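Local coordinates for protein EscN (Escherichia coli O127:H6, PDB 2OBL) that belongs to a type III secretion system and probably shares the P-loop nucleotide-binding fold of the ATP synthase alpha and beta subunits, at residues A10-L15 against E153-Q158; T147-A152 against L204-P209; P186-R189 against P193-V196. The protein carries 1 engineered substitution. All coordinates share one frame; numbering follows the deposited sequence.

Interaction 1 of 3, residues A10-L15 against E153-Q158; sequences ALLGRL and EYFRDQ
Leu12 and Phe155 carry the close part of this contact. The branch point of the leucine, CG, stands 3.8 Å from Phe155 CZ, and its methyl CD2 lies 3.9 Å from the same ring carbon, so the leucine meets the far end of the phenyl group at an oblique angle. Leu11 comes to the ring's edge near its plane, more loosely, with CB 4.5 Å from Phe155 CE2. With chi1 at -75°, Phe155 CG is anti to the carbonyl carbon, and the ring extends out from the helix to the two leucines. Within its own segment, Tyr154 CD2 sits 3.7 Å above the centre of one face of the Phe155 ring. Packing fades away from this apolar patch. Leu12 is the second residue of a type II beta turn, closed by Arg14 N donating to Leu11 O at 3.2 Å, and the third residue, Gly13, is exposed with the positive phi that such turns use. On the helix side the loose margin is polar. Gln158 NE2 folds back onto Tyr154 O at 2.8 Å, while Arg156 grips a single oxygen of exposed Asp157 side-on, through NE and NH2. The inner part is enclosed by the core: Leu12 and Phe155 both reach Val128 of strand 127-132 and Ile99 of strand 99-105, so the loop after strand 4-7 packs beside the end of helix 138-156, both against neighbouring parallel strands of the mixed sheet.

Interaction 2 of 3, residues T147-A152 against L204-P209; sequences TATTIA and LERAGP
Arg206 reaches across to helix 138-156 and is met there in two quite different ways by consecutive threonines. Thr149 lies over the guanidinium: its methyl CG2 stands 3.5 Å above one face, displaced toward the rim on the NE side. The same methyl touches the start of the arginine chain, 3.6 Å from Arg206 CB, and so fits into the curve of a side chain that bends at chi3 (73°). In Thr149 the methyl is anti to the backbone N, which directs it at the arginine, while OG1 bonds back along the helix to Ala145 O. Thr150 instead meets the guanidinium near its edge. Arg206 NH2 donates to Thr150 OG1 at 2.9 Å, but the bond is bent, 136° at the hydrogen, and the oxygen is tilted 17° from the guanidinium plane. Thr150 OG1 also bonds to Phe146 O one helical turn earlier. Bonds at all three guanidinium nitrogens probably restrict the rotation of the plane on which the Thr149 methyl rests.

The setting is the layered alpha/beta core of a P-loop domain, in which helix 138-156 packs against a largely parallel sheet. Arg206 projects from a type I beta turn, Leu204 to Ala207, that starts on the last residue of helix 194-204 and leads into the short, weakly bonded strand 208-209, antiparallel to strand 214-222. Beside this contact, Ala152 of the helix and Ala207 of the turn both touch Ile215 of that longer strand. The buried charge of Arg206 is answered mainly from outside the two segments: NE forms a salt bridge with Glu153 OE2 and NH1 bonds to Leu38 O.

Interaction 3 of 3, residues P186-R189 against P193-V196; sequences PDVR and PPSV
The peptide group joining Pro193 to Pro194 is the flat surface on which Val188 rests. Val188 CG1 lies over one face of it, 3.8 Å from Pro194 N and 4.0 Å from Pro193 C. Pro186 O comes up to the flank of the same group, into the notch between Pro193 CA and Pro194 CD. There it receives a CA-H...O contact, with Pro193 CA at 3.3 Å and an angle of 129° at the hydrogen, and Pro194 CD is 3.5 Å from the same oxygen. The two prolines thus offer only carbon-bound hydrogens to this carbonyl.

Val188 holds CG1 between its backbone N and carbonyl carbon, with chi1 at 66°, and this rotation sets the methyl against the Pro194 ring as well, 3.9 Å from CD. The contact as a whole is a tight return of the chain onto the start of helix 194-204. Pro193 is the N-cap residue and Pro194 opens the first turn, where a proline's missing N-H costs the helix no bond; Val196 N donates to Pro193 O. In the preceding loop, the geometry at Val188 and Arg189 fits a classic beta bulge, both facing Phe192. Pro193 is the buried member, packed on Arg177 and Leu181 of helix 169-182, whereas Pro186, Val188 and Pro194 form the exposed margin. Two polar bonds accompany the turn-back: Asp187 OD1 with Gly191 N, and Ser195 OG with Glu185 OE2. Arg189 turns instead to the helix, making a cation-pi contact with Phe197.

Overall arrangement
Interactions 1 and 2 are neighbours on helix 138-156, their centres 12 Å apart. They touch where Glu153 OE2 comes within 2.7 Å of Arg206 NE, and by packing of Leu11 CD1 on Ile151 CG1 at 3.9 Å. Interaction 3 stands apart, its centre 23 Å from that of interaction 2 and 33 Å from that of interaction 1. The chain nevertheless ties it to interaction 2, since helix 194-204 starts within 193-196 and ends at the turn bearing Arg206. Interaction 3 also borders helix 231-239, through Arg189 on Pro231 and Val196 on Ile232; this helix carries Asp234, which binds the calcium ion together with Asn229.

Interaction 1 of 3, residues A10-L15 against E153-Q158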
# COMPACT_ATOMS: atom_id res chain seq x y z
N ALA A 10 3.10 2.39 24.52
CA ALA A 10 2.97 0.97 24.86
C ALA A 10 2.17 0.17 23.84
O ALA A 10 2.07 -1.06 23.93
CB ALA A 10 2.39 0.79 26.28
N LEU A 11 1.61 0.88 22.86
CA LEU A 11 0.86 0.25 21.79
C LEU A 11 1.79 -0.53 20.87
O LEU A 11 1.35 -1.46 20.20
CB LEU A 11 0.07 1.29 20.98
CG LEU A 11 -1.16 1.94 21.61
CD1 LEU A 11 -1.70 3.04 20.72
CD2 LEU A 11 -2.25 0.90 21.87
N LEU A 12 3.06 -0.16 20.82
CA LEU A 12 4.00 -0.81 19.90
C LEU A 12 4.21 -2.29 20.25
O LEU A 12 4.40 -2.65 21.43
CB LEU A 12 5.35 -0.10 19.89
CG LEU A 12 5.46 1.26 19.21
CD1 LEU A 12 6.91 1.71 19.21
CD2 LEU A 12 4.92 1.19 17.78
N GLY A 13 4.18 -3.13 19.22
CA GLY A 13 4.36 -4.56 19.35
C GLY A 13 3.09 -5.29 19.74
O GLY A 13 3.10 -6.50 19.97
N ARG A 14 1.97 -4.57 19.80
CA ARG A 14 0.73 -5.15 20.32
C ARG A 14 -0.37 -5.39 19.29
O ARG A 14 -0.50 -4.65 18.32
CB ARG A 14 0.18 -4.30 21.46
CG ARG A 14 1.11 -4.24 22.66
CD ARG A 14 0.34 -3.97 23.93
NE ARG A 14 1.03 -4.55 25.08
CZ ARG A 14 0.63 -5.65 25.71
NH1 ARG A 14 -0.48 -6.30 25.32
NH2 ARG A 14 1.33 -6.10 26.73
N LEU A 15 -1.17 -6.41 19.55
CA LEU A 15 -2.40 -6.65 18.79
C LEU A 15 -3.54 -5.95 19.49
O LEU A 15 -3.78 -6.16 20.68
CB LEU A 15 -2.71 -8.15 18.73
CG LEU A 15 -1.83 -9.00 17.84
CD1 LEU A 15 -1.95 -10.46 18.25
CD2 LEU A 15 -2.25 -8.80 16.41
N GLU A 153 -1.54 9.08 13.80
CA GLU A 153 -1.40 10.50 14.15
C GLU A 153 -0.66 10.68 15.47
O GLU A 153 0.17 11.59 15.61
CB GLU A 153 -2.77 11.17 14.20
CG GLU A 153 -3.44 11.31 12.84
CD GLU A 153 -4.91 11.67 12.93
OE1 GLU A 153 -5.52 11.42 13.99
OE2 GLU A 153 -5.45 12.20 11.93
N TYR A 154 -0.95 9.82 16.44
CA TYR A 154 -0.27 9.89 17.72
C TYR A 154 1.24 9.72 17.53
O TYR A 154 2.02 10.51 18.06
CB TYR A 154 -0.79 8.84 18.71
CG TYR A 154 0.13 8.68 19.90
CD1 TYR A 154 0.15 9.62 20.93
CD2 TYR A 154 1.01 7.61 19.97
CE1 TYR A 154 1.02 9.49 21.99
CE2 TYR A 154 1.87 7.47 21.04
CZ TYR A 154 1.88 8.40 22.04
OH TYR A 154 2.75 8.23 23.09
N PHE A 155 1.64 8.70 16.77
CA PHE A 155 3.07 8.47 16.52
C PHE A 155 3.72 9.54 15.62
O PHE A 155 4.86 9.96 15.88
CB PHE A 155 3.32 7.03 16.04
CG PHE A 155 3.23 6.03 17.15
CD1 PHE A 155 4.21 5.98 18.14
CD2 PHE A 155 2.14 5.18 17.25
CE1 PHE A 155 4.12 5.07 19.19
CE2 PHE A 155 2.04 4.26 18.31
CZ PHE A 155 3.04 4.20 19.28
N ARG A 156 2.99 10.02 14.62
CA ARG A 156 3.45 11.16 13.83
C ARG A 156 3.77 12.34 14.75
O ARG A 156 4.82 12.99 14.62
CB ARG A 156 2.37 11.58 12.83
CG ARG A 156 2.73 12.79 11.97
CD ARG A 156 1.46 13.43 11.43
NE ARG A 156 0.57 13.81 12.52
CZ ARG A 156 -0.71 14.13 12.37
NH1 ARG A 156 -1.27 14.12 11.17
NH2 ARG A 156 -1.44 14.47 13.42
N ASP A 157 2.86 12.61 15.68
CA ASP A 157 3.02 13.73 16.62
C ASP A 157 4.24 13.60 17.53
O ASP A 157 4.63 14.58 18.17
CB ASP A 157 1.75 13.90 17.46
CG ASP A 157 0.53 14.31 16.64
OD1 ASP A 157 0.69 14.81 15.50
OD2 ASP A 157 -0.59 14.13 17.13
N GLN A 158 4.84 12.41 17.61
CA GLN A 158 6.09 12.21 18.35
C GLN A 158 7.30 12.47 17.45
O GLN A 158 8.46 12.36 17.90
CB GLN A 158 6.18 10.80 18.94
CG GLN A 158 4.94 10.30 19.65
CD GLN A 158 4.38 11.32 20.60
OE1 GLN A 158 5.08 11.78 21.51
NE2 GLN A 158 3.11 11.71 20.40

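Interaction 2 of 3, residues T147-A152 against L204-P209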
# COMPACT_ATOMS: atom_id res chain seq x y z
N THR A 147 -9.42 4.01 14.15
CA THR A 147 -8.48 3.69 15.22
C THR A 147 -7.04 3.67 14.72
O THR A 147 -6.15 4.31 15.30
CB THR A 147 -8.82 2.32 15.83
OG1 THR A 147 -10.05 2.44 16.56
CG2 THR A 147 -7.70 1.83 16.74
N ALA A 148 -6.82 2.96 13.62
CA ALA A 148 -5.50 2.91 13.00
C ALA A 148 -5.00 4.31 12.63
O ALA A 148 -3.86 4.67 12.90
CB ALA A 148 -5.54 2.01 11.77
N THR A 149 -5.87 5.10 12.03
CA THR A 149 -5.50 6.43 11.58
C THR A 149 -5.11 7.31 12.77
O THR A 149 -4.10 8.03 12.74
CB THR A 149 -6.60 7.08 10.70
OG1 THR A 149 -6.87 6.23 9.57
CG2 THR A 149 -6.14 8.47 10.18
N THR A 150 -5.90 7.22 13.83
CA THR A 150 -5.66 8.00 15.05
C THR A 150 -4.34 7.61 15.71
O THR A 150 -3.59 8.47 16.17
CB THR A 150 -6.83 7.82 16.03
OG1 THR A 150 -8.02 8.37 15.42
CG2 THR A 150 -6.56 8.58 17.34
N ILE A 151 -4.05 6.32 15.75
CA ILE A 151 -2.79 5.85 16.30
C ILE A 151 -1.60 6.34 15.46
O ILE A 151 -0.56 6.74 16.00
CB ILE A 151 -2.79 4.32 16.46
CG1 ILE A 151 -3.77 3.90 17.57
CG2 ILE A 151 -1.38 3.82 16.78
CD1 ILE A 151 -4.08 2.41 17.56
N ALA A 152 -1.75 6.31 14.14
CA ALA A 152 -0.73 6.85 13.25
C ALA A 152 -0.47 8.32 13.54
O ALA A 152 0.67 8.76 13.54
CB ALA A 152 -1.13 6.66 11.76
N LEU A 204 -8.58 9.55 4.16
CA LEU A 204 -7.35 9.66 3.40
C LEU A 204 -6.66 10.99 3.61
O LEU A 204 -5.42 11.09 3.55
CB LEU A 204 -7.60 9.41 1.90
CG LEU A 204 -7.42 7.95 1.49
CD1 LEU A 204 -8.35 7.02 2.24
CD2 LEU A 204 -7.61 7.80 -0.03
N GLU A 205 -7.46 12.02 3.88
CA GLU A 205 -6.91 13.35 4.04
C GLU A 205 -6.13 13.48 5.36
O GLU A 205 -5.41 14.45 5.55
CB GLU A 205 -8.00 14.43 3.90
CG GLU A 205 -8.53 14.57 2.47
CD GLU A 205 -9.52 15.72 2.31
OE1 GLU A 205 -9.62 16.55 3.23
OE2 GLU A 205 -10.20 15.80 1.25
N ARG A 206 -6.26 12.50 6.24
CA ARG A 206 -5.50 12.50 7.49
C ARG A 206 -4.04 12.03 7.35
O ARG A 206 -3.20 12.35 8.17
CB ARG A 206 -6.24 11.73 8.59
CG ARG A 206 -7.47 12.48 9.05
CD ARG A 206 -8.40 11.59 9.85
NE ARG A 206 -7.89 11.30 11.18
CZ ARG A 206 -8.55 10.56 12.07
NH1 ARG A 206 -9.75 10.06 11.75
NH2 ARG A 206 -8.03 10.34 13.26
N ALA A 207 -3.75 11.28 6.29
CA ALA A 207 -2.37 10.96 5.94
C ALA A 207 -1.71 12.21 5.36
O ALA A 207 -2.41 13.14 4.94
CB ALA A 207 -2.34 9.82 4.92
N GLY A 208 -0.38 12.24 5.31
CA GLY A 208 0.34 13.36 4.70
C GLY A 208 1.61 13.77 5.42
O GLY A 208 1.88 13.32 6.53
N PRO A 209 2.41 14.65 4.78
CA PRO A 209 3.61 15.16 5.43
C PRO A 209 3.26 16.10 6.57
O PRO A 209 2.14 16.61 6.62
CB PRO A 209 4.32 15.95 4.31
CG PRO A 209 3.59 15.62 3.05
CD PRO A 209 2.21 15.21 3.44

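Interaction 3 of 3, residues P186-R189 against P193-V196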
# COMPACT_ATOMS: atom_id res chain seq x y z
N PRO A 186 -30.21 5.08 2.67
CA PRO A 186 -30.52 4.32 1.48
C PRO A 186 -29.25 3.97 0.70
O PRO A 186 -28.21 4.60 0.87
CB PRO A 186 -31.39 5.28 0.67
CG PRO A 186 -30.84 6.63 1.01
CD PRO A 186 -30.28 6.53 2.42
N ASP A 187 -29.35 2.94 -0.14
CA ASP A 187 -28.33 2.64 -1.14
C ASP A 187 -28.30 3.81 -2.11
O ASP A 187 -29.34 4.24 -2.60
CB ASP A 187 -28.74 1.35 -1.86
CG ASP A 187 -27.94 1.09 -3.13
OD1 ASP A 187 -26.88 1.72 -3.34
OD2 ASP A 187 -28.38 0.22 -3.92
N VAL A 188 -27.12 4.37 -2.37
CA VAL A 188 -27.03 5.41 -3.41
C VAL A 188 -26.31 4.90 -4.66
O VAL A 188 -26.73 5.20 -5.77
CB VAL A 188 -26.41 6.76 -2.92
CG1 VAL A 188 -24.95 6.61 -2.53
CG2 VAL A 188 -26.58 7.84 -3.98
N ARG A 189 -25.27 4.11 -4.47
CA ARG A 189 -24.48 3.55 -5.57
C ARG A 189 -23.93 2.21 -5.16
O ARG A 189 -23.21 2.12 -4.16
CB ARG A 189 -23.28 4.45 -5.87
CG ARG A 189 -23.50 5.49 -6.93
CD ARG A 189 -22.17 5.85 -7.60
NE ARG A 189 -21.16 6.32 -6.65
CZ ARG A 189 -21.18 7.52 -6.07
NH1 ARG A 189 -22.18 8.36 -6.33
NH2 ARG A 189 -20.23 7.88 -5.23
N PRO A 193 -24.32 3.35 1.05
CA PRO A 193 -24.97 4.63 1.39
C PRO A 193 -24.01 5.82 1.32
O PRO A 193 -22.77 5.66 1.32
CB PRO A 193 -25.45 4.40 2.82
CG PRO A 193 -24.43 3.42 3.41
CD PRO A 193 -23.96 2.57 2.25
N PRO A 194 -24.58 7.03 1.26
CA PRO A 194 -23.80 8.26 1.22
C PRO A 194 -22.67 8.35 2.25
O PRO A 194 -21.58 8.83 1.90
CB PRO A 194 -24.85 9.35 1.45
CG PRO A 194 -26.09 8.76 0.84
CD PRO A 194 -26.03 7.30 1.19
N SER A 195 -22.90 7.86 3.47
CA SER A 195 -21.90 7.95 4.55
C SER A 195 -20.54 7.33 4.21
O SER A 195 -19.50 7.83 4.61
CB SER A 195 -22.42 7.35 5.85
OG SER A 195 -22.79 5.98 5.70
N VAL A 196 -20.55 6.21 3.49
CA VAL A 196 -19.30 5.53 3.18
C VAL A 196 -18.49 6.40 2.22
O VAL A 196 -17.29 6.61 2.42
CB VAL A 196 -19.54 4.14 2.57
CG1 VAL A 196 -18.20 3.45 2.31
CG2 VAL A 196 -20.39 3.28 3.51